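Local coordinates for protein Xaa-Pro Dipeptidase (Alteromonas macleodii, PDB 2QS8) that probably hydrolyses dipeptides or trims C-terminal residues from short peptides, as a metal-dependent enzyme of the amidohydrolase superfamily with a TIM-barrel fold, at residues Thr109-Gly114 / Trp231-Ala236; Ala145-His150 / Gln169-Gly174; Gly149-Thr154 / Lys194-Gly199; Glu177-Val182 / Val218-Ser223; Phe213-Val218 / Ile246-Asp251. All coordinates share one frame; numbering follows the deposited sequence.

All five contacts lie in the TIM-barrel part of the chain. Following it from the N terminus, strand 107-112 opens contact 1, which closes only at strand 231-236 and so encloses contacts 2, 3 and 4. Contact 2 makes the shortest loop, tying 145-150 to 169-174; contact 3 starts from the same place, sharing G149 and H150, but runs on to the end of strand 192-196. Contact 4 joins helices 175-188 and 215-227 and crosses contact 3, since strand 192-196 lies between those helices. Contact 5, sharing V218 with contact 4, links helix 215-227 to the end of helix 239-248 and crosses contacts 1 and 4.

Contact 1 of 5, residues Thr109-Gly114 / Trp231-Ala236; sequences TVRQVG and WVAVHA
R111 and W231 meet chiefly through carbon. The aliphatic part of the arginine runs over one face of the indole: CD stands 3.9 Å from the centroid of the W231 six-membered ring and 18° off its normal, a CH-pi contact set toward the rim of the ring, and R111 CG comes within 3.6 Å of W231 CH2. With CG anti to the backbone N (chi1 -172°) the chain leaves strand 107-112 extended, then bends at chi3, which carries the guanidinium past the ring. The charge itself is too distant for more than a weak cation-pi attraction, with R111 CZ 5.2 Å from that centroid.

A233 CB lies over one face of the guanidinium, 3.5 Å from R111 NH1, and also meets V113 CG1 at 4.0 Å; a methyl is small enough to leave the flat cation room. V113 CG1 also lies 4.4 Å from W231 CZ3.

The polar needs of R111 are met outside these two strands: NE bonds M68 O, NH1 bonds S252 OG, and NH2 forms a salt bridge with E254. A leucine in its place would probably leave E254 without its cationic mate and M68 O and S252 OG without their donor.

The two strands are not neighbours in a sheet, and no hydrogen bond joins them, so side chains bridge the barrel interior. V113 lies about 5 Å from the magnesium ion, and H235 further along lines the methionine pocket. The chemistry implies a buried arginine whose charge is probably largely balanced by E254 while its methylenes serve as hydrophobic filling.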
# COMPACT_ATOMS: atom_id res chain seq x y z
N THR A 109 30.55 1.93 -26.56
CA THR A 109 29.43 2.34 -25.75
C THR A 109 28.47 1.16 -25.63
O THR A 109 28.22 0.47 -26.62
CB THR A 109 28.65 3.55 -26.35
OG1 THR A 109 29.51 4.69 -26.44
CG2 THR A 109 27.46 3.91 -25.47
N VAL A 110 27.96 0.91 -24.43
CA VAL A 110 27.01 -0.17 -24.22
C VAL A 110 25.93 0.26 -23.24
O VAL A 110 26.12 1.18 -22.45
CB VAL A 110 27.68 -1.46 -23.64
CG1 VAL A 110 28.72 -2.00 -24.61
CG2 VAL A 110 28.32 -1.17 -22.29
N ARG A 111 24.78 -0.40 -23.32
CA ARG A 111 23.68 -0.15 -22.42
C ARG A 111 23.49 -1.44 -21.60
O ARG A 111 23.04 -2.45 -22.15
CB ARG A 111 22.39 0.17 -23.21
CG ARG A 111 21.23 0.64 -22.34
CD ARG A 111 19.93 0.90 -23.14
NE ARG A 111 19.42 -0.32 -23.76
CZ ARG A 111 18.20 -0.46 -24.25
NH1 ARG A 111 17.34 0.56 -24.21
NH2 ARG A 111 17.81 -1.62 -24.75
N GLN A 112 23.87 -1.43 -20.32
CA GLN A 112 23.68 -2.60 -19.48
C GLN A 112 22.24 -2.54 -18.96
O GLN A 112 21.87 -1.62 -18.23
CB GLN A 112 24.63 -2.61 -18.28
CG GLN A 112 24.38 -3.80 -17.36
CD GLN A 112 25.61 -4.66 -17.16
OE1 GLN A 112 26.46 -4.77 -18.04
NE2 GLN A 112 25.70 -5.30 -16.00
N VAL A 113 21.44 -3.53 -19.32
CA VAL A 113 20.07 -3.54 -18.89
C VAL A 113 19.76 -4.64 -17.89
O VAL A 113 18.87 -5.46 -18.12
CB VAL A 113 19.12 -3.66 -20.10
CG1 VAL A 113 19.11 -2.35 -20.89
CG2 VAL A 113 19.57 -4.80 -21.00
N GLY A 114 20.50 -4.64 -16.78
CA GLY A 114 20.26 -5.62 -15.73
C GLY A 114 21.44 -6.32 -15.06
O GLY A 114 22.28 -6.90 -15.73
N TRP A 231 15.27 6.57 -19.65
CA TRP A 231 14.70 5.81 -20.76
C TRP A 231 14.17 4.51 -20.18
O TRP A 231 14.54 4.13 -19.06
CB TRP A 231 15.75 5.52 -21.85
CG TRP A 231 17.13 5.20 -21.34
CD1 TRP A 231 18.21 6.03 -21.34
CD2 TRP A 231 17.59 3.96 -20.79
NE1 TRP A 231 19.31 5.39 -20.83
CE2 TRP A 231 18.96 4.11 -20.48
CE3 TRP A 231 16.98 2.72 -20.53
CZ2 TRP A 231 19.73 3.09 -19.92
CZ3 TRP A 231 17.74 1.70 -19.97
CH2 TRP A 231 19.10 1.89 -19.67
N VAL A 232 13.30 3.83 -20.92
CA VAL A 232 12.73 2.58 -20.45
C VAL A 232 12.91 1.45 -21.47
O VAL A 232 12.36 1.50 -22.57
CB VAL A 232 11.22 2.76 -20.13
CG1 VAL A 232 10.59 1.44 -19.70
CG2 VAL A 232 11.05 3.80 -19.03
N ALA A 233 13.72 0.45 -21.10
CA ALA A 233 13.96 -0.72 -21.94
C ALA A 233 12.99 -1.79 -21.41
O ALA A 233 12.75 -1.86 -20.20
CB ALA A 233 15.40 -1.19 -21.81
N VAL A 234 12.45 -2.62 -22.29
CA VAL A 234 11.48 -3.62 -21.86
C VAL A 234 11.65 -5.05 -22.37
O VAL A 234 11.58 -5.31 -23.57
CB VAL A 234 10.03 -3.15 -22.22
CG1 VAL A 234 8.99 -4.17 -21.74
CG2 VAL A 234 9.76 -1.80 -21.60
N HIS A 235 11.88 -5.98 -21.45
CA HIS A 235 12.00 -7.39 -21.80
C HIS A 235 10.58 -7.84 -22.16
O HIS A 235 9.64 -7.56 -21.42
CB HIS A 235 12.49 -8.20 -20.59
CG HIS A 235 12.30 -9.67 -20.71
ND1 HIS A 235 13.29 -10.53 -21.11
CD2 HIS A 235 11.21 -10.45 -20.47
CE1 HIS A 235 12.84 -11.77 -21.11
NE2 HIS A 235 11.58 -11.75 -20.72
N ALA A 236 10.41 -8.53 -23.29
CA ALA A 236 9.09 -9.00 -23.68
C ALA A 236 9.12 -10.05 -24.79
O ALA A 236 9.65 -9.81 -25.87
CB ALA A 236 8.22 -7.83 -24.11

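Contact 2 of 5, residues Ala145-His150 / Gln169-Gly174; sequences ATTGGH and QGVVNG. With MET (methionine), chain D.
A145 bonds to both neighbours of V171, the pattern of a parallel bridge: A145 N gives its hydrogen to G170 O (2.7 Å, 169°), and A145 O receives V172 N at 2.7 Å, in the carbonyl plane. G170, with its positive phi, turns the chain into this short strand.

Beyond the backbone, N173 ND2 donates to T147 OG1 at 2.9 Å, nearly straight and only 6° out of the amide plane. The T147 hydroxyl, anti to its carbonyl carbon (chi1 -63°), is thereby presented to the asparagine. An amide suits this place because its other end, OD1, accepts from R183 of the second subunit. A leucine here would probably leave T147 OG1 without this donor and that arginine with one acceptor fewer.

Packing follows outward. V171 CG1 rests 3.5 Å from T147 N, and T146 CG2 lies 4.2 Å from V172 CG2, while T146 OG1 turns to Q212 O.

After T146 the chain reverses in a type II turn, closed by G149 N on T146 O; G148 takes the positive phi usual at its third position. The arrangement is a short, weakly bonded parallel pair in a TIM-barrel enzyme, and its turn leads directly to H150 of the methionine pocket.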
# COMPACT_ATOMS: atom_id res chain seq x y z
N ALA A 145 10.64 -6.05 -11.69
CA ALA A 145 9.68 -7.10 -11.98
C ALA A 145 8.58 -7.17 -10.93
O ALA A 145 8.67 -6.54 -9.87
CB ALA A 145 10.41 -8.45 -12.03
N THR A 146 7.54 -7.94 -11.24
CA THR A 146 6.45 -8.17 -10.32
C THR A 146 6.71 -9.52 -9.65
O THR A 146 7.51 -10.31 -10.14
CB THR A 146 5.09 -8.20 -11.03
OG1 THR A 146 5.14 -9.11 -12.13
CG2 THR A 146 4.75 -6.82 -11.53
N THR A 147 6.05 -9.77 -8.52
CA THR A 147 6.25 -11.02 -7.79
C THR A 147 6.31 -12.25 -8.70
O THR A 147 5.39 -12.52 -9.46
CB THR A 147 5.14 -11.23 -6.75
OG1 THR A 147 5.22 -10.17 -5.78
CG2 THR A 147 5.28 -12.61 -6.06
N GLY A 148 7.41 -12.99 -8.61
CA GLY A 148 7.55 -14.19 -9.43
C GLY A 148 7.95 -13.94 -10.87
O GLY A 148 8.18 -14.88 -11.63
N GLY A 149 8.05 -12.66 -11.24
CA GLY A 149 8.41 -12.30 -12.60
C GLY A 149 9.80 -12.73 -13.04
O GLY A 149 10.66 -13.09 -12.22
N HIS A 150 10.02 -12.67 -14.35
CA HIS A 150 11.29 -13.08 -14.93
C HIS A 150 12.51 -12.53 -14.22
O HIS A 150 13.52 -13.23 -14.10
CB HIS A 150 11.33 -12.69 -16.42
CG HIS A 150 12.61 -13.05 -17.10
ND1 HIS A 150 13.07 -14.35 -17.18
CD2 HIS A 150 13.53 -12.29 -17.74
CE1 HIS A 150 14.22 -14.37 -17.84
NE2 HIS A 150 14.52 -13.13 -18.19
N GLN A 169 13.76 -3.29 -3.89
CA GLN A 169 14.65 -4.33 -4.36
C GLN A 169 14.33 -4.73 -5.81
O GLN A 169 14.95 -5.63 -6.36
CB GLN A 169 14.57 -5.57 -3.45
CG GLN A 169 15.10 -5.32 -2.07
CD GLN A 169 14.95 -6.52 -1.15
OE1 GLN A 169 13.89 -7.14 -1.09
NE2 GLN A 169 16.01 -6.84 -0.41
N GLY A 170 13.35 -4.06 -6.42
CA GLY A 170 13.00 -4.38 -7.79
C GLY A 170 11.82 -5.31 -8.05
O GLY A 170 11.60 -5.71 -9.19
N VAL A 171 11.09 -5.68 -7.00
CA VAL A 171 9.91 -6.54 -7.14
C VAL A 171 8.70 -5.73 -6.65
O VAL A 171 8.62 -5.33 -5.48
CB VAL A 171 10.04 -7.84 -6.33
CG1 VAL A 171 8.88 -8.80 -6.68
CG2 VAL A 171 11.39 -8.49 -6.64
N VAL A 172 7.76 -5.49 -7.56
CA VAL A 172 6.61 -4.65 -7.29
C VAL A 172 5.24 -5.21 -7.63
O VAL A 172 5.11 -6.19 -8.37
CB VAL A 172 6.74 -3.34 -8.09
CG1 VAL A 172 8.04 -2.63 -7.75
CG2 VAL A 172 6.69 -3.66 -9.58
N ASN A 173 4.22 -4.55 -7.10
CA ASN A 173 2.82 -4.88 -7.34
C ASN A 173 2.06 -3.56 -7.21
O ASN A 173 2.11 -2.91 -6.16
CB ASN A 173 2.31 -5.90 -6.32
CG ASN A 173 2.90 -7.28 -6.53
OD1 ASN A 173 2.65 -7.94 -7.55
ND2 ASN A 173 3.69 -7.74 -5.56
N GLY A 174 1.37 -3.15 -8.27
CA GLY A 174 0.62 -1.91 -8.24
C GLY A 174 1.45 -0.72 -8.69
O GLY A 174 2.68 -0.80 -8.71
N MET D . 17.59 -13.38 -21.35
CA MET D . 16.41 -13.74 -22.18
C MET D . 15.41 -14.61 -21.42
O MET D . 14.23 -14.62 -21.80
CB MET D . 16.86 -14.49 -23.43
CG MET D . 15.74 -14.84 -24.37
SD MET D . 16.35 -15.50 -25.88
CE MET D . 17.09 -14.05 -26.56
OXT MET D . 15.84 -15.27 -20.45

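Contact 3 of 5, residues Gly149-Thr154 / Lys194-Gly199; sequences GHADPT and KITVTG. With MET (methionine), chain D.
H150 lays the edge of its imidazole against the T196 methyl, with CD2 3.5 Å from T196 CG2 and that carbon near the ring plane. The two side chains cross at about a right angle, and H150 CB adds a second touch, 3.8 Å from T196 CB. On the threonine, a chi1 of 47° puts OG1 between the backbone N and the carbonyl carbon and leaves CG2 anti to the carbonyl carbon, which brings the methyl between two neighbours: besides the histidine it meets A151 CB at 3.7 Å. A beta-branched threonine suits the place, its methyl fitting between ring edge and alanine.

The root of the histidine side chain also nears the end of the other segment, with H150 CB 4.0 Å from G199 C.

The loop is shaped by its own bonds. G149 to D152 form a type I turn, with D152 N bonded to G149 O, and D152 OD1 then accepts T154 N in an Asx turn and the T154 hydroxyl as well, both from the same face of the carboxylate. D152 OD2 reaches K187 of the second subunit in a salt bridge.

The far end of the imidazole belongs to the ligand site. H150 CE1 is 3.2 Å from OXT of the bound methionine, ND1 bonds S203 OG, and the ring stacks on H235. No hydrogen bond links the two segments, so T196 probably helps to place this pocket histidine by shape alone, while ND1 is used by S203.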
# COMPACT_ATOMS: atom_id res chain seq x y z
N GLY A 149 8.05 -12.66 -11.24
CA GLY A 149 8.41 -12.30 -12.60
C GLY A 149 9.80 -12.73 -13.04
O GLY A 149 10.66 -13.09 -12.22
N HIS A 150 10.02 -12.67 -14.35
CA HIS A 150 11.29 -13.08 -14.93
C HIS A 150 12.51 -12.53 -14.22
O HIS A 150 13.52 -13.23 -14.10
CB HIS A 150 11.33 -12.69 -16.42
CG HIS A 150 12.61 -13.05 -17.10
ND1 HIS A 150 13.07 -14.35 -17.18
CD2 HIS A 150 13.53 -12.29 -17.74
CE1 HIS A 150 14.22 -14.37 -17.84
NE2 HIS A 150 14.52 -13.13 -18.19
N ALA A 151 12.42 -11.31 -13.72
CA ALA A 151 13.57 -10.72 -13.04
C ALA A 151 13.47 -10.68 -11.51
O ALA A 151 14.18 -9.92 -10.86
CB ALA A 151 13.83 -9.32 -13.59
N ASP A 152 12.59 -11.49 -10.94
CA ASP A 152 12.47 -11.55 -9.48
C ASP A 152 13.70 -12.35 -9.04
O ASP A 152 13.83 -13.54 -9.34
CB ASP A 152 11.19 -12.30 -9.08
CG ASP A 152 11.01 -12.37 -7.56
OD1 ASP A 152 12.02 -12.33 -6.83
OD2 ASP A 152 9.85 -12.48 -7.10
N PRO A 153 14.62 -11.70 -8.31
CA PRO A 153 15.82 -12.41 -7.87
C PRO A 153 15.62 -13.51 -6.83
O PRO A 153 16.59 -14.17 -6.45
CB PRO A 153 16.71 -11.28 -7.37
CG PRO A 153 15.73 -10.39 -6.71
CD PRO A 153 14.58 -10.35 -7.73
N THR A 154 14.39 -13.69 -6.34
CA THR A 154 14.15 -14.72 -5.34
C THR A 154 13.46 -15.96 -5.88
O THR A 154 13.10 -16.86 -5.11
CB THR A 154 13.36 -14.18 -4.12
OG1 THR A 154 12.12 -13.60 -4.54
CG2 THR A 154 14.19 -13.15 -3.37
N LYS A 194 14.80 -0.74 -16.61
CA LYS A 194 14.58 -1.98 -17.33
C LYS A 194 13.53 -2.80 -16.57
O LYS A 194 13.62 -2.95 -15.35
CB LYS A 194 15.90 -2.76 -17.43
CG LYS A 194 15.74 -4.21 -17.83
CD LYS A 194 15.23 -4.37 -19.25
CE LYS A 194 15.25 -5.83 -19.66
NZ LYS A 194 16.55 -6.49 -19.37
N ILE A 195 12.54 -3.31 -17.29
CA ILE A 195 11.50 -4.13 -16.66
C ILE A 195 11.23 -5.38 -17.50
O ILE A 195 11.53 -5.40 -18.70
CB ILE A 195 10.15 -3.38 -16.53
CG1 ILE A 195 9.57 -3.09 -17.92
CG2 ILE A 195 10.34 -2.11 -15.73
CD1 ILE A 195 8.17 -2.45 -17.91
N THR A 196 10.69 -6.41 -16.87
CA THR A 196 10.32 -7.63 -17.57
C THR A 196 8.79 -7.58 -17.63
O THR A 196 8.09 -7.93 -16.68
CB THR A 196 10.80 -8.91 -16.83
OG1 THR A 196 10.49 -8.83 -15.43
CG2 THR A 196 12.30 -9.07 -16.99
N VAL A 197 8.28 -7.10 -18.77
CA VAL A 197 6.84 -6.99 -18.95
C VAL A 197 6.15 -8.34 -19.22
O VAL A 197 4.92 -8.43 -19.19
CB VAL A 197 6.51 -5.99 -20.10
CG1 VAL A 197 6.50 -6.71 -21.44
CG2 VAL A 197 5.17 -5.31 -19.82
N THR A 198 6.94 -9.38 -19.49
CA THR A 198 6.38 -10.72 -19.70
C THR A 198 7.31 -11.73 -19.05
O THR A 198 8.39 -11.38 -18.59
CB THR A 198 6.26 -11.10 -21.19
OG1 THR A 198 7.56 -11.35 -21.73
CG2 THR A 198 5.58 -10.00 -21.99
N GLY A 199 6.90 -12.99 -19.02
CA GLY A 199 7.75 -14.03 -18.47
C GLY A 199 9.01 -14.14 -19.30
O GLY A 199 9.10 -13.51 -20.36
N MET D . 17.59 -13.38 -21.35
CA MET D . 16.41 -13.74 -22.18
C MET D . 15.41 -14.61 -21.42
O MET D . 14.23 -14.62 -21.80
CB MET D . 16.86 -14.49 -23.43
CG MET D . 15.74 -14.84 -24.37
SD MET D . 16.35 -15.50 -25.88
CE MET D . 17.09 -14.05 -26.56
OXT MET D . 15.84 -15.27 -20.45

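Contact 4 of 5, residues Glu177-Val182 / Val218-Ser223; sequences EVYAAV and VDAVVS
Y179 leaves helix 175-188 along one flank of the contact, and its CB, with chi1 at -94°, swings the ring over to helix 215-227. CD1 comes first, 4.1 Å from A220 O. CE1 goes deeper, touching A220 CB at 4.0 Å as well as the carbonyl oxygen. At the tip, OH meets S223 OG at 2.6 Å in a hydrogen bond to which either hydroxyl could give the proton. A tyrosine suits the place: its ring spans the distance between helices and its hydroxyl still finds a polar mate. T214 of the third subunit packs on the Y179 side chain.

These are successive outer helices of the TIM barrel, with strand 192-196 between them in the chain; their short axes pass 8.9 Å apart at 38°, running broadly in the same direction.

Deeper in, V178 carries the apolar part. Its CG1, anti to the backbone N (chi1 160°), reaches across to V221 CG2 at 3.6 Å and to A220 CB at 3.7 Å. The smallness of A220 lets the valine come so near that CG1 also lies 3.6 Å from V221 N. V178 and V221 cross at about a right angle, and V182, one turn on, brings CG2 to 4.4 Å from V221 O.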
# COMPACT_ATOMS: atom_id res chain seq x y z
N GLU A 177 4.01 0.98 -5.85
CA GLU A 177 5.25 0.24 -5.63
C GLU A 177 6.14 0.41 -6.86
O GLU A 177 7.35 0.40 -6.74
CB GLU A 177 4.98 -1.25 -5.36
CG GLU A 177 4.18 -1.53 -4.11
CD GLU A 177 4.33 -2.96 -3.59
OE1 GLU A 177 4.66 -3.88 -4.38
OE2 GLU A 177 4.10 -3.17 -2.38
N VAL A 178 5.53 0.59 -8.03
CA VAL A 178 6.30 0.80 -9.25
C VAL A 178 7.15 2.07 -9.10
O VAL A 178 8.34 2.06 -9.40
CB VAL A 178 5.41 0.94 -10.51
CG1 VAL A 178 6.17 1.65 -11.64
CG2 VAL A 178 5.00 -0.43 -10.99
N TYR A 179 6.53 3.16 -8.64
CA TYR A 179 7.24 4.42 -8.46
C TYR A 179 8.39 4.28 -7.45
O TYR A 179 9.47 4.83 -7.66
CB TYR A 179 6.29 5.54 -8.01
CG TYR A 179 5.72 6.38 -9.14
CD1 TYR A 179 4.64 5.94 -9.89
CD2 TYR A 179 6.28 7.63 -9.45
CE1 TYR A 179 4.11 6.71 -10.93
CE2 TYR A 179 5.76 8.42 -10.49
CZ TYR A 179 4.68 7.95 -11.22
OH TYR A 179 4.19 8.73 -12.23
N ALA A 180 8.14 3.55 -6.37
CA ALA A 180 9.16 3.34 -5.37
C ALA A 180 10.35 2.66 -6.03
O ALA A 180 11.49 3.06 -5.82
CB ALA A 180 8.63 2.48 -4.23
N ALA A 181 10.07 1.65 -6.84
CA ALA A 181 11.11 0.89 -7.54
C ALA A 181 11.87 1.73 -8.58
O ALA A 181 13.09 1.59 -8.72
CB ALA A 181 10.51 -0.35 -8.20
N VAL A 182 11.16 2.56 -9.34
CA VAL A 182 11.81 3.39 -10.34
C VAL A 182 12.69 4.42 -9.62
O VAL A 182 13.83 4.63 -9.98
CB VAL A 182 10.78 4.11 -11.23
CG1 VAL A 182 11.45 5.17 -12.09
CG2 VAL A 182 10.08 3.10 -12.11
N VAL A 218 2.60 -0.70 -15.95
CA VAL A 218 3.60 -0.28 -16.93
C VAL A 218 3.43 1.20 -17.27
O VAL A 218 4.41 1.88 -17.57
CB VAL A 218 3.59 -1.17 -18.22
CG1 VAL A 218 2.25 -1.12 -18.91
CG2 VAL A 218 4.69 -0.70 -19.15
N ASP A 219 2.20 1.72 -17.20
CA ASP A 219 2.00 3.15 -17.45
C ASP A 219 2.77 3.89 -16.35
O ASP A 219 3.44 4.89 -16.61
CB ASP A 219 0.51 3.54 -17.37
CG ASP A 219 -0.29 3.12 -18.60
OD1 ASP A 219 0.32 2.84 -19.64
OD2 ASP A 219 -1.54 3.07 -18.52
N ALA A 220 2.67 3.38 -15.12
CA ALA A 220 3.35 3.98 -13.98
C ALA A 220 4.87 3.99 -14.17
O ALA A 220 5.54 4.90 -13.70
CB ALA A 220 2.99 3.24 -12.69
N VAL A 221 5.39 2.97 -14.86
CA VAL A 221 6.82 2.88 -15.12
C VAL A 221 7.24 4.04 -16.02
O VAL A 221 8.21 4.74 -15.74
CB VAL A 221 7.19 1.55 -15.85
CG1 VAL A 221 8.65 1.57 -16.27
CG2 VAL A 221 6.92 0.36 -14.96
N VAL A 222 6.50 4.24 -17.10
CA VAL A 222 6.80 5.31 -18.04
C VAL A 222 6.65 6.69 -17.40
O VAL A 222 7.57 7.51 -17.45
CB VAL A 222 5.88 5.23 -19.28
CG1 VAL A 222 6.13 6.43 -20.19
CG2 VAL A 222 6.14 3.93 -20.04
N SER A 223 5.51 6.95 -16.77
CA SER A 223 5.32 8.27 -16.17
C SER A 223 6.35 8.55 -15.08
O SER A 223 6.81 9.68 -14.95
CB SER A 223 3.90 8.41 -15.61
OG SER A 223 3.68 7.53 -14.52

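Contact 5 of 5, residues Phe213-Val218 / Ile246-Asp251; sequences FTQEEV and IKAGVD
V218 and A248 point their CB atoms toward each other across two consecutive outer helices of the TIM barrel, the start of helix 215-227 meeting the C-terminal end of helix 239-248. V218 CG2, anti to the backbone N, comes within 3.9 Å of A248 CB, and CG1 lies 4.1 Å from the same methyl, so both methyls of the valine bear on the single methyl of A248. CG2 also approaches V250 CG1 at 4.5 Å.

Q215 comes in from the more open side. Its chain starts extended (chi1 -171°) and bends at chi2, which brings NE2 to 3.9 Å from A248 CB; the amide is held by bonds to R244 O and D219 OD1. K247, whose CE is 4.3 Å from Q215 OE1, suits this solvent-facing edge with its long flexible chain.

G249, with positive phi, closes helix 239-248 in a Schellman motif. T214 and E217 form a capping box at the start of helix 215-227, and E217 also makes a salt bridge with R183 of the second subunit. Within the box, E217 N donates to T214 OG1 at 2.9 Å, while T214 N meets E217 OE1 on its anti side, 25° out of the carboxylate plane.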
# COMPACT_ATOMS: atom_id res chain seq x y z
N PHE A 213 2.97 -7.39 -16.21
CA PHE A 213 2.75 -6.01 -15.78
C PHE A 213 1.35 -5.66 -16.25
O PHE A 213 0.97 -5.99 -17.38
CB PHE A 213 3.75 -5.05 -16.42
CG PHE A 213 4.98 -4.76 -15.58
CD1 PHE A 213 5.97 -5.72 -15.40
CD2 PHE A 213 5.13 -3.52 -14.97
CE1 PHE A 213 7.10 -5.45 -14.63
CE2 PHE A 213 6.27 -3.24 -14.19
CZ PHE A 213 7.25 -4.21 -14.02
N THR A 214 0.56 -5.02 -15.40
CA THR A 214 -0.79 -4.61 -15.78
C THR A 214 -0.57 -3.31 -16.56
O THR A 214 0.51 -2.72 -16.50
CB THR A 214 -1.66 -4.31 -14.55
OG1 THR A 214 -1.14 -3.14 -13.91
CG2 THR A 214 -1.64 -5.48 -13.54
N GLN A 215 -1.59 -2.85 -17.29
CA GLN A 215 -1.43 -1.63 -18.07
C GLN A 215 -1.16 -0.48 -17.09
O GLN A 215 -0.32 0.38 -17.35
CB GLN A 215 -2.68 -1.34 -18.90
CG GLN A 215 -2.49 -0.19 -19.88
CD GLN A 215 -1.41 -0.49 -20.91
OE1 GLN A 215 -1.53 -1.43 -21.71
NE2 GLN A 215 -0.35 0.30 -20.90
N GLU A 216 -1.88 -0.47 -15.98
CA GLU A 216 -1.69 0.55 -14.95
C GLU A 216 -0.25 0.54 -14.41
O GLU A 216 0.35 1.59 -14.19
CB GLU A 216 -2.67 0.31 -13.81
CG GLU A 216 -2.46 1.17 -12.57
CD GLU A 216 -3.44 0.81 -11.44
OE1 GLU A 216 -3.55 -0.39 -11.11
OE2 GLU A 216 -4.08 1.73 -10.89
N GLU A 217 0.30 -0.65 -14.20
CA GLU A 217 1.66 -0.76 -13.68
C GLU A 217 2.72 -0.31 -14.69
O GLU A 217 3.65 0.40 -14.32
CB GLU A 217 1.94 -2.20 -13.22
CG GLU A 217 1.06 -2.69 -12.07
CD GLU A 217 1.27 -4.16 -11.72
OE1 GLU A 217 1.49 -4.99 -12.62
OE2 GLU A 217 1.18 -4.50 -10.53
N VAL A 218 2.60 -0.70 -15.95
CA VAL A 218 3.60 -0.28 -16.93
C VAL A 218 3.43 1.20 -17.27
O VAL A 218 4.41 1.88 -17.57
CB VAL A 218 3.59 -1.17 -18.22
CG1 VAL A 218 2.25 -1.12 -18.91
CG2 VAL A 218 4.69 -0.70 -19.15
N ILE A 246 4.36 -1.06 -25.29
CA ILE A 246 4.47 -0.21 -26.47
C ILE A 246 3.47 0.92 -26.36
O ILE A 246 3.81 2.08 -26.58
CB ILE A 246 4.20 -1.02 -27.75
CG1 ILE A 246 5.22 -2.14 -27.87
CG2 ILE A 246 4.27 -0.11 -28.97
CD1 ILE A 246 4.89 -3.18 -28.91
N LYS A 247 2.24 0.59 -26.00
CA LYS A 247 1.20 1.61 -25.85
C LYS A 247 1.51 2.56 -24.70
O LYS A 247 1.07 3.71 -24.71
CB LYS A 247 -0.16 0.95 -25.63
CG LYS A 247 -0.76 0.35 -26.89
CD LYS A 247 -2.20 -0.14 -26.70
CE LYS A 247 -2.28 -1.42 -25.90
NZ LYS A 247 -3.69 -1.90 -25.84
N ALA A 248 2.25 2.09 -23.70
CA ALA A 248 2.57 2.93 -22.55
C ALA A 248 3.62 3.98 -22.92
O ALA A 248 3.73 5.01 -22.26
CB ALA A 248 3.06 2.08 -21.37
N GLY A 249 4.39 3.69 -23.96
CA GLY A 249 5.40 4.64 -24.41
C GLY A 249 6.85 4.33 -24.08
O GLY A 249 7.67 5.25 -24.01
N VAL A 250 7.18 3.06 -23.88
CA VAL A 250 8.55 2.70 -23.55
C VAL A 250 9.45 2.98 -24.76
O VAL A 250 8.96 3.10 -25.88
CB VAL A 250 8.67 1.23 -23.10
CG1 VAL A 250 7.77 0.98 -21.91
CG2 VAL A 250 8.29 0.29 -24.23
N ASP A 251 10.76 3.10 -24.52
CA ASP A 251 11.72 3.40 -25.58
C ASP A 251 12.13 2.21 -26.43
O ASP A 251 12.38 2.36 -27.63
CB ASP A 251 12.96 4.05 -24.96
CG ASP A 251 12.63 5.35 -24.28
OD1 ASP A 251 12.52 6.38 -24.98
OD2 ASP A 251 12.46 5.35 -23.04